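Local coordinates for ethylbenzene dehydrogenase alpha-subunit (Aromatoleum aromaticum, PDB 2IVF), which belongs to the molybdopterin oxidoreductase family and holds a molybdenum atom, the dinucleotides MGD and MD1 and an iron/sulfur cluster, at residues Arg851-Ile854 / His858-Asn861; Tyr95-Val98 / Val103-Glu106; Pro262-Phe267 / Ser666-Phe671; Met891-Asn896 / Asp900-Val905. All blocks are in the same frame, centred on the assembly; numbering follows the deposited sequence.

Contact 1 touches both MGD and the iron/sulfur cluster: its loop bonds to MGD through Ser853 and meets the cluster through Ile854. Contact 3 reaches the same cluster from residues 262-267, with the Ser263 side chain about 4 Å from it; the centres of contacts 1 and 3 are 20 Å apart, but their nearest atoms are only about 6 Å apart. Contact 2, a hairpin whose first strand opens on Phe94 of the cluster pocket, has its centre 19 Å from that of contact 1 and brings the Glu106 side chain to about 8 Å from the cluster. Contact 4 lies in the same dinucleotide-binding domain family region as contact 1 but is more peripheral, its centre 40 Å from that of contact 2.

Contact 1: residues Arg851-Ile854 / His858-Asn861; sequences RVSI and HLTN. With MGD (2-amino-5,6-dimercapto-7-methyl-3,7,8a,9-tetrahydro-8-oxa-1,3,9,10-tetraaza-anthracen-4-one guanosine dinucleotide), chain M.
Ser853 turns OG away from its own backbone N (chi1 178°) toward the 858-861 segment, while His858 keeps CG beside its N (chi1 -45°), which turns the ND1 edge of the imidazole to Ser853 OG and Ile854 N. Two main-chain N-H groups cross the loop, one from each segment. His858 N donates to Ser853 OG at 2.9 Å, and Ile854 N donates to His858 ND1 at 3.0 Å along a nearly straight path (N-H...N 175°), meeting the ring a little out of its plane. ND1 acts there as an acceptor, consistent with a lone pair on that nitrogen. Ser853 OG is also hydrogen-bonded to His855 O, so the hydroxyl is gripped from within the loop as well. Beside it, Leu859 pushes CD2 against Ser853 CB at 3.4 Å, a tight contact, and crosses Val852 at about a right angle, with CD2 3.8 Å from Val852 CG2. A water ties the two backbones by donating to Val852 O and His858 O.

From these segments Ser853 and Ile854 meet MGD. Ser853 O accepts from MGD N18 at 2.8 Å, and Ile854 CD1 lies 3.4 Å from MGD C19; His855 N of the same loop also bonds to MGD, and Ile854 touches the iron/sulfur cluster. Arg851 forms salt bridges to Glu132 and Asp133 of the beta-subunit. Both segments belong to the connection between strand 843-846 and helix 862-865. The type I turn His858-Asn861 leads into that helix, where Asn861 is the N-cap and its OD1 receives Leu864 N, while His858 and Asn861 pack on Asn136 of helix 134-137.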
loop_
_atom_site.group_PDB
_atom_site.type_symbol
_atom_site.label_atom_id
_atom_site.label_comp_id
_atom_site.label_asym_id
_atom_site.label_seq_id
_atom_site.Cartn_x
_atom_site.Cartn_y
_atom_site.Cartn_z
ATOM N N ARG A 851 -3.175 -2.334 -0.714
ATOM C CA ARG A 851 -2.018 -2.139 0.141
ATOM C C ARG A 851 -0.791 -1.873 -0.719
ATOM O O ARG A 851 0.041 -1.010 -0.382
ATOM C CB ARG A 851 -1.726 -3.383 0.930
ATOM C CG ARG A 851 -0.393 -3.297 1.608
ATOM C CD ARG A 851 -0.127 -4.512 2.464
ATOM N NE ARG A 851 -0.796 -4.446 3.722
ATOM C CZ ARG A 851 -1.207 -5.484 4.422
ATOM N NH1 ARG A 851 -1.207 -6.716 3.919
ATOM N NH2 ARG A 851 -1.779 -5.252 5.581
ATOM N N VAL A 852 -0.713 -2.558 -1.859
ATOM C CA VAL A 852 0.589 -2.774 -2.520
ATOM C C VAL A 852 0.969 -1.666 -3.517
ATOM O O VAL A 852 2.031 -1.694 -4.144
ATOM C CB VAL A 852 0.620 -4.157 -3.196
ATOM C CG1 VAL A 852 0.396 -5.256 -2.144
ATOM C CG2 VAL A 852 -0.481 -4.262 -4.298
ATOM N N SER A 853 0.094 -0.688 -3.650
ATOM C CA SER A 853 0.242 0.384 -4.633
ATOM C C SER A 853 -0.640 1.515 -4.217
ATOM O O SER A 853 -1.627 1.288 -3.513
ATOM C CB SER A 853 -0.138 -0.083 -6.038
ATOM O OG SER A 853 -0.032 0.966 -7.008
ATOM N N ILE A 854 -0.291 2.729 -4.660
ATOM C CA ILE A 854 -1.216 3.866 -4.616
ATOM C C ILE A 854 -1.892 3.854 -6.012
ATOM O O ILE A 854 -1.282 4.161 -7.063
ATOM C CB ILE A 854 -0.547 5.212 -4.288
ATOM C CG1 ILE A 854 0.223 5.118 -2.962
ATOM C CG2 ILE A 854 -1.556 6.311 -4.211
ATOM C CD1 ILE A 854 -0.665 4.786 -1.700
ATOM N N HIS A 858 2.116 1.876 -8.718
ATOM C CA HIS A 858 3.147 0.892 -8.366
ATOM C C HIS A 858 2.760 -0.540 -8.752
ATOM O O HIS A 858 3.514 -1.528 -8.441
ATOM C CB HIS A 858 3.414 0.925 -6.871
ATOM C CG HIS A 858 3.540 2.301 -6.312
ATOM N ND1 HIS A 858 2.457 3.034 -5.903
ATOM C CD2 HIS A 858 4.621 3.087 -6.121
ATOM C CE1 HIS A 858 2.860 4.225 -5.491
ATOM N NE2 HIS A 858 4.179 4.265 -5.567
ATOM N N LEU A 859 1.624 -0.688 -9.425
ATOM C CA LEU A 859 1.145 -2.009 -9.801
ATOM C C LEU A 859 1.931 -2.618 -10.937
ATOM O O LEU A 859 1.858 -3.835 -11.204
ATOM C CB LEU A 859 -0.362 -1.989 -10.106
ATOM C CG LEU A 859 -1.295 -1.876 -8.918
ATOM C CD1 LEU A 859 -2.797 -1.946 -9.403
ATOM C CD2 LEU A 859 -0.941 -2.912 -7.791
ATOM N N THR A 860 2.674 -1.776 -11.629
ATOM C CA THR A 860 3.564 -2.243 -12.668
ATOM C C THR A 860 5.023 -2.042 -12.264
ATOM O O THR A 860 5.925 -2.022 -13.115
ATOM C CB THR A 860 3.219 -1.597 -14.056
ATOM O OG1 THR A 860 3.114 -0.166 -13.928
ATOM C CG2 THR A 860 1.946 -2.221 -14.622
ATOM N N ASN A 861 5.278 -1.946 -10.955
ATOM C CA ASN A 861 6.625 -1.804 -10.455
ATOM C C ASN A 861 7.177 -3.122 -10.028
ATOM O O ASN A 861 6.627 -3.770 -9.141
ATOM C CB ASN A 861 6.711 -0.847 -9.280
ATOM C CG ASN A 861 8.097 -0.524 -8.950
ATOM O OD1 ASN A 861 8.633 -0.955 -7.907
ATOM N ND2 ASN A 861 8.753 0.183 -9.853
HETATM P PB MGD M . -11.601 0.947 1.013
HETATM O O1B MGD M . -10.196 0.563 0.704
HETATM O O2B MGD M . -12.564 0.792 -0.107
HETATM O O3B MGD M . -11.807 2.403 1.582
HETATM O O3A MGD M . -9.625 3.697 1.349
HETATM P PA MGD M . -10.802 3.397 2.384
HETATM O O1A MGD M . -10.159 2.768 3.543
HETATM O O2A MGD M . -11.592 4.595 2.601
HETATM O "O5'" MGD M . -12.141 0.074 2.251
HETATM C "C5'" MGD M . -12.031 -1.356 2.199
HETATM C "C4'" MGD M . -12.877 -1.986 3.302
HETATM O "O4'" MGD M . -14.256 -1.790 3.027
HETATM C "C3'" MGD M . -12.675 -3.468 3.089
HETATM O "O3'" MGD M . -11.598 -3.866 3.929
HETATM C "C2'" MGD M . -14.016 -4.061 3.539
HETATM O "O2'" MGD M . -13.827 -4.839 4.736
HETATM C "C1'" MGD M . -14.890 -2.822 3.799
HETATM N N9 MGD M . -16.252 -3.071 3.271
HETATM C C8 MGD M . -16.613 -3.440 2.033
HETATM N N7 MGD M . -17.946 -3.518 1.931
HETATM C C5 MGD M . -18.434 -3.169 3.149
HETATM C C6 MGD M . -19.692 -3.070 3.728
HETATM O O6 MGD M . -20.759 -3.330 3.158
HETATM N N1 MGD M . -19.757 -2.652 5.060
HETATM C C2 MGD M . -18.644 -2.355 5.861
HETATM N N2 MGD M . -18.814 -1.968 7.172
HETATM N N3 MGD M . -17.442 -2.435 5.275
HETATM C C4 MGD M . -17.334 -2.852 3.976
HETATM C C10 MGD M . -9.876 4.273 0.120
HETATM C C11 MGD M . -8.893 5.399 -0.088
HETATM O O11 MGD M . -7.632 4.876 0.004
HETATM C C12 MGD M . -9.092 6.195 -1.386
HETATM S S12 MGD M . -10.689 6.481 -2.065
HETATM C C13 MGD M . -7.998 6.706 -2.038
HETATM S S13 MGD M . -8.227 7.626 -3.485
HETATM C C14 MGD M . -6.621 6.456 -1.525
HETATM N N15 MGD M . -6.061 5.340 -2.340
HETATM C C16 MGD M . -5.096 4.461 -1.813
HETATM C C17 MGD M . -4.451 3.517 -2.570
HETATM O O17 MGD M . -4.709 3.369 -3.789
HETATM N N18 MGD M . -3.507 2.689 -1.930
HETATM C C19 MGD M . -3.196 2.803 -0.611
HETATM N N19 MGD M . -2.281 1.956 -0.100
HETATM N N20 MGD M . -3.874 3.714 0.103
HETATM C C21 MGD M . -4.766 4.541 -0.465
HETATM N N22 MGD M . -5.442 5.484 0.303
HETATM C C23 MGD M . -6.738 5.989 -0.047
HETATM O O HOH W 1 2.877 -3.352 -6.375
#

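Contact 2: residues Tyr95-Val98 / Val103-Glu106; sequences YVYV and VWRE
Trp104 points the edge of its six-membered ring at the face of Tyr97 in an offset edge-to-face pair, the centroids 6.0 Å apart and the planes at 81°. The indole gets there because its CG lies opposite its own N (chi1 166°); CE3 then packs on Tyr97 CB at 3.7 Å. Arg105 runs alongside Tyr97 in the same direction. Its aliphatic CG leans on CD1, and a bend at chi3 brings NH1 to 3.2 Å from Tyr97 CE1, with guanidinium and phenol planes 46° apart. The Arg105 CD methylene also lies over one face of the indole, near its rim. Beyond the pair, Arg105 makes a salt bridge to Glu107, and Tyr97 OH bonds to Pro348 O of the beta-subunit. On the opposite face of the sheet Val96 and Val103 meet through their CG1 methyls at 3.8 Å.

The backbone explains why two residues face one tyrosine. Tyr97 N donates to Arg105 O at 2.8 Å, whereas Tyr97 O receives Trp104 N at 2.8 Å and, only weakly, Arg105 N at 3.5 Å. Glu106, whose OE1 bonds to Tyr656 OH, adds a CA-H...O contact to Tyr95 O. One extra residue in strand 102-108 against a single partner is a classic beta bulge, here in an antiparallel hairpin whose first strand, 94-99, opens on Phe94 of the iron/sulfur cluster pocket.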
loop_
_atom_site.group_PDB
_atom_site.type_symbol
_atom_site.label_atom_id
_atom_site.label_comp_id
_atom_site.label_asym_id
_atom_site.label_seq_id
_atom_site.Cartn_x
_atom_site.Cartn_y
_atom_site.Cartn_z
ATOM N N TYR A 95 13.530 12.715 2.567
ATOM C CA TYR A 95 14.840 13.042 2.054
ATOM C C TYR A 95 14.954 12.202 0.825
ATOM O O TYR A 95 14.704 10.995 0.873
ATOM C CB TYR A 95 15.900 12.627 3.016
ATOM C CG TYR A 95 15.915 13.394 4.285
ATOM C CD1 TYR A 95 16.023 14.801 4.283
ATOM C CD2 TYR A 95 15.894 12.736 5.508
ATOM C CE1 TYR A 95 16.052 15.506 5.464
ATOM C CE2 TYR A 95 15.985 13.426 6.654
ATOM C CZ TYR A 95 16.050 14.807 6.641
ATOM O OH TYR A 95 16.088 15.496 7.825
ATOM N N VAL A 96 15.274 12.850 -0.279
ATOM C CA VAL A 96 15.554 12.184 -1.553
ATOM C C VAL A 96 17.043 12.227 -1.787
ATOM O O VAL A 96 17.656 13.326 -1.887
ATOM C CB VAL A 96 14.785 12.865 -2.706
ATOM C CG1 VAL A 96 15.101 12.164 -4.102
ATOM C CG2 VAL A 96 13.269 12.811 -2.358
ATOM N N TYR A 97 17.656 11.045 -1.833
ATOM C CA TYR A 97 19.126 10.918 -1.864
ATOM C C TYR A 97 19.571 10.670 -3.283
ATOM O O TYR A 97 19.170 9.694 -3.897
ATOM C CB TYR A 97 19.621 9.745 -1.023
ATOM C CG TYR A 97 19.334 9.839 0.434
ATOM C CD1 TYR A 97 18.068 9.530 0.925
ATOM C CD2 TYR A 97 20.344 10.142 1.329
ATOM C CE1 TYR A 97 17.799 9.571 2.243
ATOM C CE2 TYR A 97 20.091 10.192 2.716
ATOM C CZ TYR A 97 18.815 9.898 3.153
ATOM O OH TYR A 97 18.520 9.938 4.476
ATOM N N VAL A 98 20.366 11.590 -3.810
ATOM C CA VAL A 98 20.776 11.529 -5.203
ATOM C C VAL A 98 22.236 11.150 -5.228
ATOM O O VAL A 98 23.025 11.693 -4.477
ATOM C CB VAL A 98 20.593 12.889 -5.896
ATOM C CG1 VAL A 98 21.235 12.884 -7.314
ATOM C CG2 VAL A 98 19.131 13.284 -5.921
ATOM N N VAL A 103 18.267 9.284 -8.557
ATOM C CA VAL A 103 17.670 9.047 -7.225
ATOM C C VAL A 103 18.024 7.642 -6.738
ATOM O O VAL A 103 17.539 6.634 -7.261
ATOM C CB VAL A 103 16.144 9.201 -7.222
ATOM C CG1 VAL A 103 15.563 8.848 -5.824
ATOM C CG2 VAL A 103 15.736 10.634 -7.678
ATOM N N TRP A 104 18.872 7.573 -5.736
ATOM C CA TRP A 104 19.286 6.308 -5.174
ATOM C C TRP A 104 18.227 5.743 -4.226
ATOM O O TRP A 104 17.833 4.597 -4.344
ATOM C CB TRP A 104 20.591 6.519 -4.450
ATOM C CG TRP A 104 20.960 5.427 -3.566
ATOM C CD1 TRP A 104 20.930 4.093 -3.822
ATOM C CD2 TRP A 104 21.453 5.579 -2.252
ATOM N NE1 TRP A 104 21.350 3.400 -2.694
ATOM C CE2 TRP A 104 21.697 4.304 -1.735
ATOM C CE3 TRP A 104 21.670 6.676 -1.440
ATOM C CZ2 TRP A 104 22.162 4.114 -0.459
ATOM C CZ3 TRP A 104 22.179 6.477 -0.185
ATOM C CH2 TRP A 104 22.396 5.222 0.295
ATOM N N ARG A 105 17.772 6.566 -3.278
ATOM C CA ARG A 105 16.764 6.119 -2.316
ATOM C C ARG A 105 16.146 7.332 -1.670
ATOM O O ARG A 105 16.580 8.475 -1.921
ATOM C CB ARG A 105 17.395 5.262 -1.225
ATOM C CG ARG A 105 18.259 6.055 -0.312
ATOM C CD ARG A 105 18.870 5.192 0.733
ATOM N NE ARG A 105 17.919 4.740 1.742
ATOM C CZ ARG A 105 17.661 5.360 2.901
ATOM N NH1 ARG A 105 18.222 6.500 3.206
ATOM N NH2 ARG A 105 16.812 4.831 3.750
ATOM N N GLU A 106 15.134 7.055 -0.844
ATOM C CA GLU A 106 14.469 8.084 -0.066
ATOM C C GLU A 106 14.282 7.583 1.358
ATOM O O GLU A 106 14.331 6.377 1.630
ATOM C CB GLU A 106 13.122 8.406 -0.703
ATOM C CG GLU A 106 12.218 7.163 -0.921
ATOM C CD GLU A 106 12.337 6.624 -2.315
ATOM O OE1 GLU A 106 11.789 7.238 -3.262
ATOM O OE2 GLU A 106 12.969 5.571 -2.491
#

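Contact 3: residues Pro262-Phe267 / Ser666-Phe671; sequences PSSYHF and SGNPFF
Ser263 and Ser264 meet the end of the Asn668 amide, one hydroxyl at each polar atom. Ser264 OG donates to Asn668 OD1 at 2.8 Å; the bond is well angled to the C=O (114°) but tilted 22° from the carbonyl plane. Asn668 ND2 donates to Ser263 OG at 3.1 Å in a bent bond (N-H...O 136°), with the hydroxyl out of the amide plane.

Further partners fix the amide. Tyr261 OH bonds to OD1, and ND2 also donates to Gly90 O, a residue of the iron/sulfur cluster pocket. Asn668 itself is set by an inverse gamma turn centred on Pro669, with Phe670 N bonded to Asn668 O at 3.0 Å, just ahead of strand 670-676. On the other segment, Phe267 N bonds to Ser264 O at 3.0 Å, leading into helix 265-274. Tyr122 makes edge-to-face contacts with both Phe267 and Phe670, spanning the two segments.

OD1 and ND2 each have two partners, so the buried amide is well satisfied. Gly90 O can only accept, which calls for the ND2 end there and so supports the orientation of the amide. The contact is polar but neutral, joining parts of the chain some 400 residues apart beside the cluster.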
loop_
_atom_site.group_PDB
_atom_site.type_symbol
_atom_site.label_atom_id
_atom_site.label_comp_id
_atom_site.label_asym_id
_atom_site.label_seq_id
_atom_site.Cartn_x
_atom_site.Cartn_y
_atom_site.Cartn_z
ATOM N N PRO A 262 -1.491 4.081 6.021
ATOM C CA PRO A 262 -0.361 3.607 6.822
ATOM C C PRO A 262 0.447 4.707 7.459
ATOM O O PRO A 262 1.032 4.476 8.488
ATOM C CB PRO A 262 0.484 2.811 5.833
ATOM C CG PRO A 262 0.106 3.340 4.459
ATOM C CD PRO A 262 -1.340 3.760 4.591
ATOM N N SER A 263 0.434 5.921 6.885
ATOM C CA SER A 263 1.217 7.013 7.463
ATOM C C SER A 263 0.680 7.415 8.818
ATOM O O SER A 263 1.458 7.926 9.619
ATOM C CB SER A 263 1.289 8.255 6.560
ATOM O OG SER A 263 0.027 8.795 6.294
ATOM N N SER A 264 -0.616 7.189 9.072
ATOM C CA SER A 264 -1.211 7.654 10.326
ATOM C C SER A 264 -2.021 6.625 11.071
ATOM O O SER A 264 -2.625 6.922 12.092
ATOM C CB SER A 264 -1.950 8.943 10.112
ATOM O OG SER A 264 -0.999 9.971 9.806
ATOM N N TYR A 265 -1.985 5.400 10.580
ATOM C CA TYR A 265 -2.614 4.256 11.270
ATOM C C TYR A 265 -2.262 4.237 12.762
ATOM O O TYR A 265 -3.100 3.869 13.629
ATOM C CB TYR A 265 -2.099 2.985 10.626
ATOM C CG TYR A 265 -2.581 1.674 11.187
ATOM C CD1 TYR A 265 -1.960 1.089 12.262
ATOM C CD2 TYR A 265 -3.560 0.944 10.540
ATOM C CE1 TYR A 265 -2.353 -0.120 12.750
ATOM C CE2 TYR A 265 -3.943 -0.317 11.021
ATOM C CZ TYR A 265 -3.320 -0.846 12.105
ATOM O OH TYR A 265 -3.604 -2.099 12.599
ATOM N N HIS A 266 -1.025 4.600 13.049
ATOM C CA HIS A 266 -0.514 4.583 14.431
ATOM C C HIS A 266 -1.407 5.289 15.437
ATOM O O HIS A 266 -1.488 4.866 16.612
ATOM C CB HIS A 266 0.898 5.153 14.479
ATOM C CG HIS A 266 0.993 6.636 14.275
ATOM N ND1 HIS A 266 0.963 7.524 15.322
ATOM C CD2 HIS A 266 1.223 7.376 13.162
ATOM C CE1 HIS A 266 1.132 8.750 14.860
ATOM N NE2 HIS A 266 1.273 8.693 13.548
ATOM N N PHE A 267 -2.073 6.358 15.002
ATOM C CA PHE A 267 -2.991 7.099 15.891
ATOM C C PHE A 267 -4.135 6.175 16.371
ATOM O O PHE A 267 -4.578 6.278 17.506
ATOM C CB PHE A 267 -3.555 8.346 15.196
ATOM C CG PHE A 267 -2.564 9.465 15.060
ATOM C CD1 PHE A 267 -2.171 10.197 16.174
ATOM C CD2 PHE A 267 -2.088 9.841 13.820
ATOM C CE1 PHE A 267 -1.279 11.238 16.074
ATOM C CE2 PHE A 267 -1.175 10.904 13.693
ATOM C CZ PHE A 267 -0.797 11.619 14.789
ATOM N N SER A 666 -7.661 17.267 6.041
ATOM C CA SER A 666 -7.621 17.316 7.497
ATOM C C SER A 666 -6.774 16.223 8.162
ATOM O O SER A 666 -6.176 16.482 9.216
ATOM C CB SER A 666 -9.055 17.270 8.055
ATOM O OG SER A 666 -9.715 16.091 7.664
ATOM N N GLY A 667 -6.733 15.032 7.557
ATOM C CA GLY A 667 -6.147 13.860 8.192
ATOM C C GLY A 667 -4.697 14.074 8.564
ATOM O O GLY A 667 -4.333 13.914 9.715
ATOM N N ASN A 668 -3.884 14.459 7.566
ATOM C CA ASN A 668 -2.479 14.778 7.750
ATOM C C ASN A 668 -2.368 16.208 7.232
ATOM O O ASN A 668 -2.093 16.409 6.061
ATOM C CB ASN A 668 -1.565 13.883 6.931
ATOM C CG ASN A 668 -1.403 12.490 7.472
ATOM O OD1 ASN A 668 -2.147 12.007 8.351
ATOM N ND2 ASN A 668 -0.369 11.820 6.961
ATOM N N PRO A 669 -2.673 17.182 8.087
ATOM C CA PRO A 669 -3.003 18.544 7.658
ATOM C C PRO A 669 -1.807 19.489 7.434
ATOM O O PRO A 669 -1.716 20.586 8.022
ATOM C CB PRO A 669 -3.903 19.029 8.776
ATOM C CG PRO A 669 -3.339 18.343 10.008
ATOM C CD PRO A 669 -2.753 17.038 9.572
ATOM N N PHE A 670 -0.958 19.099 6.491
ATOM C CA PHE A 670 0.272 19.838 6.181
ATOM C C PHE A 670 0.569 19.646 4.731
ATOM O O PHE A 670 0.388 18.520 4.189
ATOM C CB PHE A 670 1.492 19.362 7.027
ATOM C CG PHE A 670 1.423 17.931 7.479
ATOM C CD1 PHE A 670 1.915 16.899 6.693
ATOM C CD2 PHE A 670 0.904 17.617 8.723
ATOM C CE1 PHE A 670 1.830 15.578 7.113
ATOM C CE2 PHE A 670 0.799 16.312 9.164
ATOM C CZ PHE A 670 1.300 15.274 8.372
ATOM N N PHE A 671 1.009 20.733 4.086
ATOM C CA PHE A 671 1.465 20.675 2.698
ATOM C C PHE A 671 2.940 20.386 2.675
ATOM O O PHE A 671 3.701 20.893 3.511
ATOM C CB PHE A 671 1.290 22.038 2.045
ATOM C CG PHE A 671 -0.090 22.331 1.625
ATOM C CD1 PHE A 671 -1.037 22.753 2.536
ATOM C CD2 PHE A 671 -0.456 22.177 0.302
ATOM C CE1 PHE A 671 -2.336 23.044 2.130
ATOM C CE2 PHE A 671 -1.748 22.467 -0.116
ATOM C CZ PHE A 671 -2.681 22.902 0.813
#

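Contact 4: residues Met891-Asn896 / Asp900-Val905; sequences MAKLFN and DCEIMV
Ala892 and Val905 pack at the dense end of this hairpin, with Ala892 CB only 3.3 Å from Val905 CG2, closer than usual carbon contact. The tight packing at that end extends to the methionines on the other, largely polar face, where Met891 CE touches Met904 CE at 3.4 Å. Further along the buried face, Leu894 CD1 meets Ile903 CG2 at 3.7 Å, and Leu894 CB rests on Cys901 SG. Four backbone bonds join the strands: Ala892 and Ile903 exchange one pair, Leu894 and Cys901 the other.

Beyond the methionines the reverse face is more open and polar. Lys893 lies across Glu902 and forms a salt bridge from NZ to OE1 at 2.6 Å, using the OE1 lone pair that points away from OE2; the bend at chi2 (-60°) turns the lysine chain across toward strand 900-908. OE2 makes a second salt bridge, to Lys927. Toward Asp900 the ammonium stays 4.5 Å from OD2, too far for a direct bridge, and a water fills in, accepting from Lys893 NZ at 2.6 Å and donating to Asp900 OD2 at 2.7 Å. Glu902 is thus bridged by two lysines, Asp900 by Lys930 directly at OD1 and by Lys893 through water, which probably keeps both carboxylates charged.

Strand 900-908 lies between 891-895 and the parallel strand 873-877, while 891-895 pairs on its other edge with 969-975, in a family of the double-psi beta-barrel clan. Ala892 and Leu894 pack on Ile973, Ile903 and Val905 on Val874, and Met904 on Trp130 of the beta-subunit.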
loop_
_atom_site.group_PDB
_atom_site.type_symbol
_atom_site.label_atom_id
_atom_site.label_comp_id
_atom_site.label_asym_id
_atom_site.label_seq_id
_atom_site.Cartn_x
_atom_site.Cartn_y
_atom_site.Cartn_z
ATOM N N MET A 891 -6.139 -20.760 -10.064
ATOM C CA MET A 891 -6.877 -19.724 -10.788
ATOM C C MET A 891 -8.378 -20.029 -10.685
ATOM O O MET A 891 -8.800 -21.166 -10.557
ATOM C CB MET A 891 -6.510 -19.688 -12.268
ATOM C CG MET A 891 -5.082 -19.430 -12.534
ATOM S SD MET A 891 -4.620 -17.806 -11.962
ATOM C CE MET A 891 -3.104 -18.309 -11.226
ATOM N N ALA A 892 -9.177 -18.974 -10.780
ATOM C CA ALA A 892 -10.613 -19.078 -10.741
ATOM C C ALA A 892 -11.205 -18.142 -11.767
ATOM O O ALA A 892 -10.576 -17.140 -12.103
ATOM C CB ALA A 892 -11.115 -18.737 -9.325
ATOM N N LYS A 893 -12.393 -18.465 -12.274
ATOM C CA LYS A 893 -13.214 -17.523 -13.017
ATOM C C LYS A 893 -14.190 -16.893 -12.056
ATOM O O LYS A 893 -14.830 -17.595 -11.258
ATOM C CB LYS A 893 -14.025 -18.177 -14.146
ATOM C CG LYS A 893 -13.252 -18.830 -15.217
ATOM C CD LYS A 893 -12.328 -17.882 -15.943
ATOM C CE LYS A 893 -11.923 -18.516 -17.313
ATOM N NZ LYS A 893 -10.958 -17.685 -18.007
ATOM N N LEU A 894 -14.256 -15.570 -12.092
ATOM C CA LEU A 894 -15.351 -14.831 -11.504
ATOM C C LEU A 894 -16.267 -14.426 -12.629
ATOM O O LEU A 894 -15.797 -13.981 -13.701
ATOM C CB LEU A 894 -14.888 -13.552 -10.812
ATOM C CG LEU A 894 -14.324 -13.487 -9.392
ATOM C CD1 LEU A 894 -13.519 -14.691 -9.059
ATOM C CD2 LEU A 894 -13.580 -12.136 -9.186
ATOM N N PHE A 895 -17.557 -14.574 -12.424
ATOM C CA PHE A 895 -18.468 -14.213 -13.479
ATOM C C PHE A 895 -19.844 -13.874 -12.977
ATOM O O PHE A 895 -20.251 -14.318 -11.908
ATOM C CB PHE A 895 -18.529 -15.349 -14.560
ATOM C CG PHE A 895 -19.121 -16.654 -14.069
ATOM C CD1 PHE A 895 -18.348 -17.561 -13.347
ATOM C CD2 PHE A 895 -20.437 -16.972 -14.338
ATOM C CE1 PHE A 895 -18.892 -18.744 -12.919
ATOM C CE2 PHE A 895 -20.996 -18.166 -13.907
ATOM C CZ PHE A 895 -20.231 -19.048 -13.195
ATOM N N ASN A 896 -20.598 -13.157 -13.807
ATOM C CA ASN A 896 -21.989 -12.956 -13.524
ATOM C C ASN A 896 -22.716 -12.828 -14.834
ATOM O O ASN A 896 -22.190 -13.276 -15.861
ATOM C CB ASN A 896 -22.205 -11.773 -12.585
ATOM C CG ASN A 896 -21.671 -10.433 -13.115
ATOM O OD1 ASN A 896 -21.451 -10.239 -14.298
ATOM N ND2 ASN A 896 -21.474 -9.501 -12.209
ATOM N N ASP A 900 -16.973 -11.791 -17.259
ATOM C CA ASP A 900 -16.166 -12.696 -16.456
ATOM C C ASP A 900 -14.725 -12.287 -16.470
ATOM O O ASP A 900 -14.295 -11.535 -17.342
ATOM C CB ASP A 900 -16.268 -14.128 -16.971
ATOM C CG ASP A 900 -15.617 -14.317 -18.357
ATOM O OD1 ASP A 900 -16.034 -13.637 -19.322
ATOM O OD2 ASP A 900 -14.688 -15.149 -18.479
ATOM N N CYS A 901 -13.968 -12.831 -15.524
ATOM C CA CYS A 901 -12.545 -12.593 -15.491
ATOM C C CYS A 901 -11.882 -13.766 -14.810
ATOM O O CYS A 901 -12.569 -14.616 -14.253
ATOM C CB CYS A 901 -12.257 -11.325 -14.761
ATOM S SG CYS A 901 -12.660 -11.384 -12.997
ATOM N N GLU A 902 -10.572 -13.861 -14.939
ATOM C CA GLU A 902 -9.832 -14.951 -14.340
ATOM C C GLU A 902 -8.850 -14.314 -13.416
ATOM O O GLU A 902 -8.231 -13.319 -13.778
ATOM C CB GLU A 902 -9.097 -15.743 -15.409
ATOM C CG GLU A 902 -8.271 -16.880 -14.880
ATOM C CD GLU A 902 -7.862 -17.877 -15.949
ATOM O OE1 GLU A 902 -8.570 -18.032 -16.981
ATOM O OE2 GLU A 902 -6.819 -18.534 -15.729
ATOM N N ILE A 903 -8.701 -14.906 -12.230
ATOM C CA ILE A 903 -7.908 -14.328 -11.165
ATOM C C ILE A 903 -7.385 -15.441 -10.290
ATOM O O ILE A 903 -8.031 -16.489 -10.189
ATOM C CB ILE A 903 -8.802 -13.362 -10.384
ATOM C CG1 ILE A 903 -7.975 -12.442 -9.507
ATOM C CG2 ILE A 903 -9.894 -14.142 -9.670
ATOM C CD1 ILE A 903 -8.779 -11.185 -9.038
ATOM N N MET A 904 -6.196 -15.244 -9.726
ATOM C CA MET A 904 -5.598 -16.192 -8.784
ATOM C C MET A 904 -6.307 -16.124 -7.448
ATOM O O MET A 904 -6.639 -15.037 -6.978
ATOM C CB MET A 904 -4.115 -15.916 -8.594
ATOM C CG MET A 904 -3.474 -16.737 -7.436
ATOM S SD MET A 904 -1.718 -16.474 -7.323
ATOM C CE MET A 904 -1.091 -17.539 -8.635
ATOM N N VAL A 905 -6.457 -17.272 -6.791
ATOM C CA VAL A 905 -7.211 -17.369 -5.577
ATOM C C VAL A 905 -6.268 -17.378 -4.382
ATOM O O VAL A 905 -5.233 -18.062 -4.362
ATOM C CB VAL A 905 -8.066 -18.640 -5.540
ATOM C CG1 VAL A 905 -8.754 -18.819 -4.142
ATOM C CG2 VAL A 905 -9.121 -18.604 -6.640
HETATM O O HOH W 2 -12.083 -15.293 -18.011
#